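Local coordinates for protein polysaccharide deacetylase (Bacillus cereus, PDB 4HD5) that binds a zinc ion and probably hydrolyses carbon-nitrogen bonds other than peptide bonds, as a polysaccharide deacetylase with a TIM-barrel catalytic domain, at residues I103-K108 with I138-K143; L245-I250 with E289-K294. All blocks are in the same frame, centred on the assembly; numbering follows the deposited sequence.

Contact 1 (I103-K108 with I138-K143)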
loop_
_atom_site.group_PDB
_atom_site.type_symbol
_atom_site.label_atom_id
_atom_site.label_comp_id
_atom_site.label_asym_id
_atom_site.label_seq_id
_atom_site.Cartn_x
_atom_site.Cartn_y
_atom_site.Cartn_z
ATOM N N ILE A 103 -10.227 0.405 -29.608
ATOM C CA ILE A 103 -11.288 0.806 -28.686
ATOM C C ILE A 103 -10.752 1.866 -27.728
ATOM O O ILE A 103 -9.578 1.835 -27.368
ATOM C CB ILE A 103 -11.853 -0.380 -27.866
ATOM C CG1 ILE A 103 -10.751 -1.091 -27.067
ATOM C CG2 ILE A 103 -12.556 -1.370 -28.783
ATOM C CD1 ILE A 103 -11.277 -1.936 -25.929
ATOM N N PRO A 104 -11.606 2.824 -27.338
ATOM C CA PRO A 104 -11.235 3.722 -26.252
ATOM C C PRO A 104 -11.456 3.029 -24.917
ATOM O O PRO A 104 -12.530 2.459 -24.699
ATOM C CB PRO A 104 -12.209 4.887 -26.414
ATOM C CG PRO A 104 -13.422 4.275 -27.031
ATOM C CD PRO A 104 -12.936 3.138 -27.891
ATOM N N PHE A 105 -10.448 3.048 -24.047
ATOM C CA PHE A 105 -10.614 2.534 -22.687
ATOM C C PHE A 105 -10.477 3.662 -21.680
ATOM O O PHE A 105 -9.483 4.382 -21.698
ATOM C CB PHE A 105 -9.592 1.445 -22.362
ATOM C CG PHE A 105 -9.763 0.865 -20.986
ATOM C CD1 PHE A 105 -10.813 -0.000 -20.717
ATOM C CD2 PHE A 105 -8.906 1.214 -19.952
ATOM C CE1 PHE A 105 -10.993 -0.522 -19.451
ATOM C CE2 PHE A 105 -9.078 0.688 -18.684
ATOM C CZ PHE A 105 -10.123 -0.181 -18.433
ATOM N N ASP A 106 -11.476 3.801 -20.811
ATOM C CA ASP A 106 -11.485 4.805 -19.748
ATOM C C ASP A 106 -11.905 4.139 -18.437
ATOM O O ASP A 106 -12.871 3.375 -18.407
ATOM C CB ASP A 106 -12.449 5.947 -20.098
ATOM C CG ASP A 106 -12.321 7.142 -19.156
ATOM O OD1 ASP A 106 -12.557 6.988 -17.940
ATOM O OD2 ASP A 106 -11.983 8.245 -19.639
ATOM N N ILE A 107 -11.195 4.445 -17.352
ATOM C CA ILE A 107 -11.481 3.822 -16.056
ATOM C C ILE A 107 -12.839 4.230 -15.460
ATOM O O ILE A 107 -13.281 3.640 -14.482
ATOM C CB ILE A 107 -10.359 4.078 -15.020
ATOM C CG1 ILE A 107 -10.238 5.574 -14.689
ATOM C CG2 ILE A 107 -9.038 3.509 -15.525
ATOM C CD1 ILE A 107 -9.190 5.897 -13.645
ATOM N N LYS A 108 -13.500 5.228 -16.053
ATOM C CA LYS A 108 -14.888 5.554 -15.691
ATOM C C LYS A 108 -15.807 4.345 -15.901
ATOM O O LYS A 108 -16.826 4.217 -15.228
ATOM C CB LYS A 108 -15.410 6.758 -16.493
ATOM C CG LYS A 108 -15.719 6.451 -17.954
ATOM C CD LYS A 108 -15.999 7.701 -18.775
ATOM C CE LYS A 108 -16.185 7.339 -20.243
ATOM N NZ LYS A 108 -16.528 8.508 -21.103
ATOM N N ILE A 138 -2.207 -3.848 -18.290
ATOM C CA ILE A 138 -2.034 -2.411 -18.151
ATOM C C ILE A 138 -2.333 -2.056 -16.692
ATOM O O ILE A 138 -3.297 -2.566 -16.108
ATOM C CB ILE A 138 -2.951 -1.619 -19.117
ATOM C CG1 ILE A 138 -2.605 -0.128 -19.079
ATOM C CG2 ILE A 138 -4.417 -1.837 -18.798
ATOM C CD1 ILE A 138 -3.285 0.685 -20.153
ATOM N N THR A 139 -1.505 -1.189 -16.117
ATOM C CA THR A 139 -1.603 -0.855 -14.699
ATOM C C THR A 139 -1.715 0.646 -14.490
ATOM O O THR A 139 -0.786 1.401 -14.765
ATOM C CB THR A 139 -0.411 -1.439 -13.929
ATOM O OG1 THR A 139 -0.523 -2.866 -13.934
ATOM C CG2 THR A 139 -0.359 -0.932 -12.472
ATOM N N PHE A 140 -2.887 1.064 -14.022
ATOM C CA PHE A 140 -3.124 2.429 -13.603
ATOM C C PHE A 140 -2.766 2.504 -12.117
ATOM O O PHE A 140 -3.461 1.928 -11.277
ATOM C CB PHE A 140 -4.588 2.814 -13.831
ATOM C CG PHE A 140 -4.970 2.920 -15.287
ATOM C CD1 PHE A 140 -5.269 1.786 -16.025
ATOM C CD2 PHE A 140 -5.028 4.158 -15.917
ATOM C CE1 PHE A 140 -5.620 1.881 -17.365
ATOM C CE2 PHE A 140 -5.377 4.263 -17.258
ATOM C CZ PHE A 140 -5.677 3.119 -17.979
ATOM N N GLU A 141 -1.668 3.182 -11.802
ATOM C CA GLU A 141 -1.169 3.237 -10.428
ATOM C C GLU A 141 -2.271 3.712 -9.506
ATOM O O GLU A 141 -2.951 4.689 -9.806
ATOM C CB GLU A 141 0.004 4.205 -10.319
ATOM C CG GLU A 141 1.248 3.751 -11.065
ATOM C CD GLU A 141 1.840 2.481 -10.501
ATOM O OE1 GLU A 141 1.619 2.174 -9.308
ATOM O OE2 GLU A 141 2.532 1.780 -11.264
ATOM N N GLN A 142 -2.465 3.027 -8.386
ATOM C CA GLN A 142 -3.412 3.569 -7.414
ATOM C C GLN A 142 -2.733 4.236 -6.238
ATOM O O GLN A 142 -1.585 3.934 -5.891
ATOM C CB GLN A 142 -4.502 2.585 -6.983
ATOM C CG GLN A 142 -4.180 1.111 -6.873
ATOM C CD GLN A 142 -5.416 0.298 -6.474
ATOM O OE1 GLN A 142 -6.554 0.772 -6.585
ATOM N NE2 GLN A 142 -5.202 -0.924 -6.027
ATOM N N LYS A 143 -3.449 5.192 -5.669
ATOM C CA LYS A 143 -2.970 5.953 -4.538
ATOM C C LYS A 143 -2.994 5.087 -3.300
ATOM O O LYS A 143 -3.836 4.207 -3.176
ATOM C CB LYS A 143 -3.812 7.209 -4.352
ATOM C CG LYS A 143 -3.432 8.287 -5.352
ATOM C CD LYS A 143 -4.485 9.372 -5.535
ATOM C CE LYS A 143 -5.018 9.905 -4.209
ATOM N NZ LYS A 143 -6.346 9.325 -3.864
#
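Ile-107 sets its CG2 methyl over one face of the Phe-140 ring. The methyl lies 3.9 Å from the ring centroid and only 3° off the ring normal, a well-centred CH-pi contact. Ile-107 has chi1 at 64°, which turns CG2 anti to the carbonyl carbon and out to the ring. The phenylalanines meet through a single pair of atoms. Phe-105 CE2 and Phe-140 CE1 are 3.9 Å apart, and the atom of Phe-140 comes in at the edge of the Phe-105 ring. The two side chains run past each other in opposite directions.

All three residues are buried. The strands are not paired: Phe-105 bonds through its backbone to Thr-61, and Phe-140 to Gly-115. The contact is face-to-face packing between a three-stranded and a four-stranded antiparallel sheet, a beta sandwich. Phe-117 extends the aromatic packing with an edge-to-face contact to Phe-105.

A polar turn lies beside this apolar layer. Asp-106 points away from it, and its OD1 accepts from Lys-108 N at 2.7 Å through the anti lone pair. This Asx turn closes the strand end just where the chain enters a 3-10 segment.

Contact 2 (L245-I250 with E289-K294)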
loop_
_atom_site.group_PDB
_atom_site.type_symbol
_atom_site.label_atom_id
_atom_site.label_comp_id
_atom_site.label_asym_id
_atom_site.label_seq_id
_atom_site.Cartn_x
_atom_site.Cartn_y
_atom_site.Cartn_z
ATOM N N LEU A 245 7.152 -1.568 24.525
ATOM C CA LEU A 245 6.841 -2.973 24.297
ATOM C C LEU A 245 8.002 -3.856 24.760
ATOM O O LEU A 245 9.166 -3.485 24.605
ATOM C CB LEU A 245 6.545 -3.214 22.819
ATOM C CG LEU A 245 5.315 -2.488 22.267
ATOM C CD1 LEU A 245 5.416 -2.348 20.760
ATOM C CD2 LEU A 245 4.033 -3.199 22.669
ATOM N N SER A 246 7.684 -5.012 25.340
ATOM C CA SER A 246 8.705 -5.984 25.713
ATOM C C SER A 246 8.947 -6.922 24.539
ATOM O O SER A 246 8.191 -6.934 23.574
ATOM C CB SER A 246 8.274 -6.799 26.929
ATOM O OG SER A 246 7.227 -7.682 26.582
ATOM N N THR A 247 9.992 -7.724 24.640
ATOM C CA THR A 247 10.284 -8.720 23.620
ATOM C C THR A 247 9.104 -9.690 23.433
ATOM O O THR A 247 8.748 -10.039 22.308
ATOM C CB THR A 247 11.549 -9.518 23.992
ATOM O OG1 THR A 247 12.685 -8.645 23.980
ATOM C CG2 THR A 247 11.781 -10.666 23.009
ATOM N N SER A 248 8.507 -10.132 24.536
ATOM C CA SER A 248 7.423 -11.114 24.445
ATOM C C SER A 248 6.171 -10.476 23.845
ATOM O O SER A 248 5.407 -11.148 23.162
ATOM C CB SER A 248 7.135 -11.764 25.804
ATOM O OG SER A 248 6.510 -10.844 26.673
ATOM N N GLU A 249 5.974 -9.178 24.072
ATOM C CA GLU A 249 4.839 -8.471 23.476
ATOM C C GLU A 249 5.044 -8.312 21.972
ATOM O O GLU A 249 4.138 -8.567 21.188
ATOM C CB GLU A 249 4.633 -7.110 24.132
ATOM C CG GLU A 249 4.093 -7.221 25.551
ATOM C CD GLU A 249 4.032 -5.898 26.283
ATOM O OE1 GLU A 249 4.923 -5.045 26.074
ATOM O OE2 GLU A 249 3.095 -5.723 27.096
ATOM N N ILE A 250 6.246 -7.910 21.579
ATOM C CA ILE A 250 6.584 -7.820 20.160
ATOM C C ILE A 250 6.389 -9.166 19.473
ATOM O O ILE A 250 5.802 -9.236 18.391
ATOM C CB ILE A 250 8.019 -7.303 19.955
ATOM C CG1 ILE A 250 8.075 -5.823 20.336
ATOM C CG2 ILE A 250 8.468 -7.487 18.508
ATOM C CD1 ILE A 250 9.462 -5.301 20.593
ATOM N N GLU A 289 15.736 -7.543 13.864
ATOM C CA GLU A 289 15.551 -8.809 13.150
ATOM C C GLU A 289 15.707 -10.065 14.034
ATOM O O GLU A 289 14.961 -11.040 13.861
ATOM C CB GLU A 289 16.501 -8.890 11.946
ATOM C CG GLU A 289 15.965 -8.146 10.730
ATOM C CD GLU A 289 16.860 -8.239 9.519
ATOM O OE1 GLU A 289 18.004 -8.710 9.643
ATOM O OE2 GLU A 289 16.412 -7.833 8.434
ATOM N N LYS A 290 16.635 -10.043 14.986
ATOM C CA LYS A 290 16.786 -11.185 15.907
ATOM C C LYS A 290 15.645 -11.250 16.927
ATOM O O LYS A 290 15.330 -12.316 17.429
ATOM C CB LYS A 290 18.158 -11.230 16.603
ATOM C CG LYS A 290 18.599 -10.010 17.389
ATOM C CD LYS A 290 17.961 -9.890 18.777
ATOM C CE LYS A 290 18.334 -8.574 19.471
ATOM N NZ LYS A 290 19.654 -8.669 20.155
ATOM N N ILE A 291 15.017 -10.113 17.216
ATOM C CA ILE A 291 13.861 -10.107 18.097
ATOM C C ILE A 291 12.655 -10.696 17.362
ATOM O O ILE A 291 11.996 -11.605 17.868
ATOM C CB ILE A 291 13.514 -8.688 18.598
ATOM C CG1 ILE A 291 14.665 -8.087 19.419
ATOM C CG2 ILE A 291 12.235 -8.708 19.421
ATOM C CD1 ILE A 291 15.011 -8.854 20.667
ATOM N N THR A 292 12.382 -10.190 16.162
ATOM C CA THR A 292 11.143 -10.523 15.470
ATOM C C THR A 292 11.213 -11.844 14.745
ATOM O O THR A 292 10.192 -12.477 14.541
ATOM C CB THR A 292 10.738 -9.450 14.425
ATOM O OG1 THR A 292 11.702 -9.411 13.358
ATOM C CG2 THR A 292 10.614 -8.077 15.078
ATOM N N GLY A 293 12.410 -12.230 14.313
ATOM C CA GLY A 293 12.593 -13.419 13.479
ATOM C C GLY A 293 12.203 -13.198 12.030
ATOM O O GLY A 293 12.135 -14.137 11.256
ATOM N N LYS A 294 11.956 -11.948 11.654
ATOM C CA LYS A 294 11.545 -11.602 10.306
ATOM C C LYS A 294 12.352 -10.402 9.817
ATOM O O LYS A 294 12.822 -9.609 10.631
ATOM C CB LYS A 294 10.058 -11.261 10.301
ATOM C CG LYS A 294 9.158 -12.447 10.635
ATOM C CD LYS A 294 7.700 -12.088 10.412
ATOM C CE LYS A 294 6.774 -13.288 10.523
ATOM N NZ LYS A 294 7.087 -14.343 9.515
#
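Ile-291 packs into the angle between Thr-247 and Ile-250, one helical turn apart on the other helix. Its two branches share the work. Ile-291 CG2 lies 4.1 Å from Ile-250 CG2 and 4.1 Å from Thr-247 CG2. The longer branch reaches the hydroxyl instead, with Ile-291 CD1 4.1 Å from Thr-247 OG1. Ile-291 and Thr-247 cross at about a right angle. Ile-250 also touches the next residue: its CG2 is 4.1 Å from Thr-292 CG2. A chi1 of -71° puts Ile-250 CG2 anti to the backbone N, and this one methyl serves both neighbours. Val-239 packs on Thr-247 and Ile-250 as well.

No hydrogen bond joins the two segments directly. Thr-247 OG1 has its hydrogen bond to Asp-240 OD2; toward the Ile-291 CD1 methyl it makes van der Waals contact. Lys-251, the next residue along, does bridge the helices: its NZ is bonded to Ile-291 O.

Polar groups shape both helix ends. Ser-246 and Glu-249 form a capping box. Glu-249 N donates to Ser-246 OG at 3.2 Å, and Ser-246 N donates to Glu-249 OE1 at 2.9 Å. The same OE1 makes a salt bridge with Lys-209, which probably helps to hold the carboxylate in place. At the C-terminal end of helix 277-292, Lys-294 N donates to Thr-292 OG1 at 3.1 Å, an ST turn. Gly-293 between them has positive phi and takes the chain out of the helix.

The side chain of Ile-250 is about 11 Å from those of the zinc ligands Asp-206 and His-264. The start of helix 247-255 thus meets the end of helix 277-292, a helix-helix packing in the helical layer of the TIM-barrel deacetylase domain.

From the N terminus, contact 1 comes first. It closes a loop of 29 residues that holds strand 115-125 and most of strand 130-140, and it ties together the two antiparallel sheets. The chain then enters the parallel sheet of the TIM barrel at strand 146-149. Contact 2 opens much later. It closes a loop of 38 residues that includes strand 259-263 and the zinc ligands His-264 and His-268, and it joins two helices outside the barrel strands. The loops follow in series, neither nesting nor crossing. The contact centres are 41 Å apart, on opposite sides of the chain's centre, and their nearest atoms are about 24 Å apart.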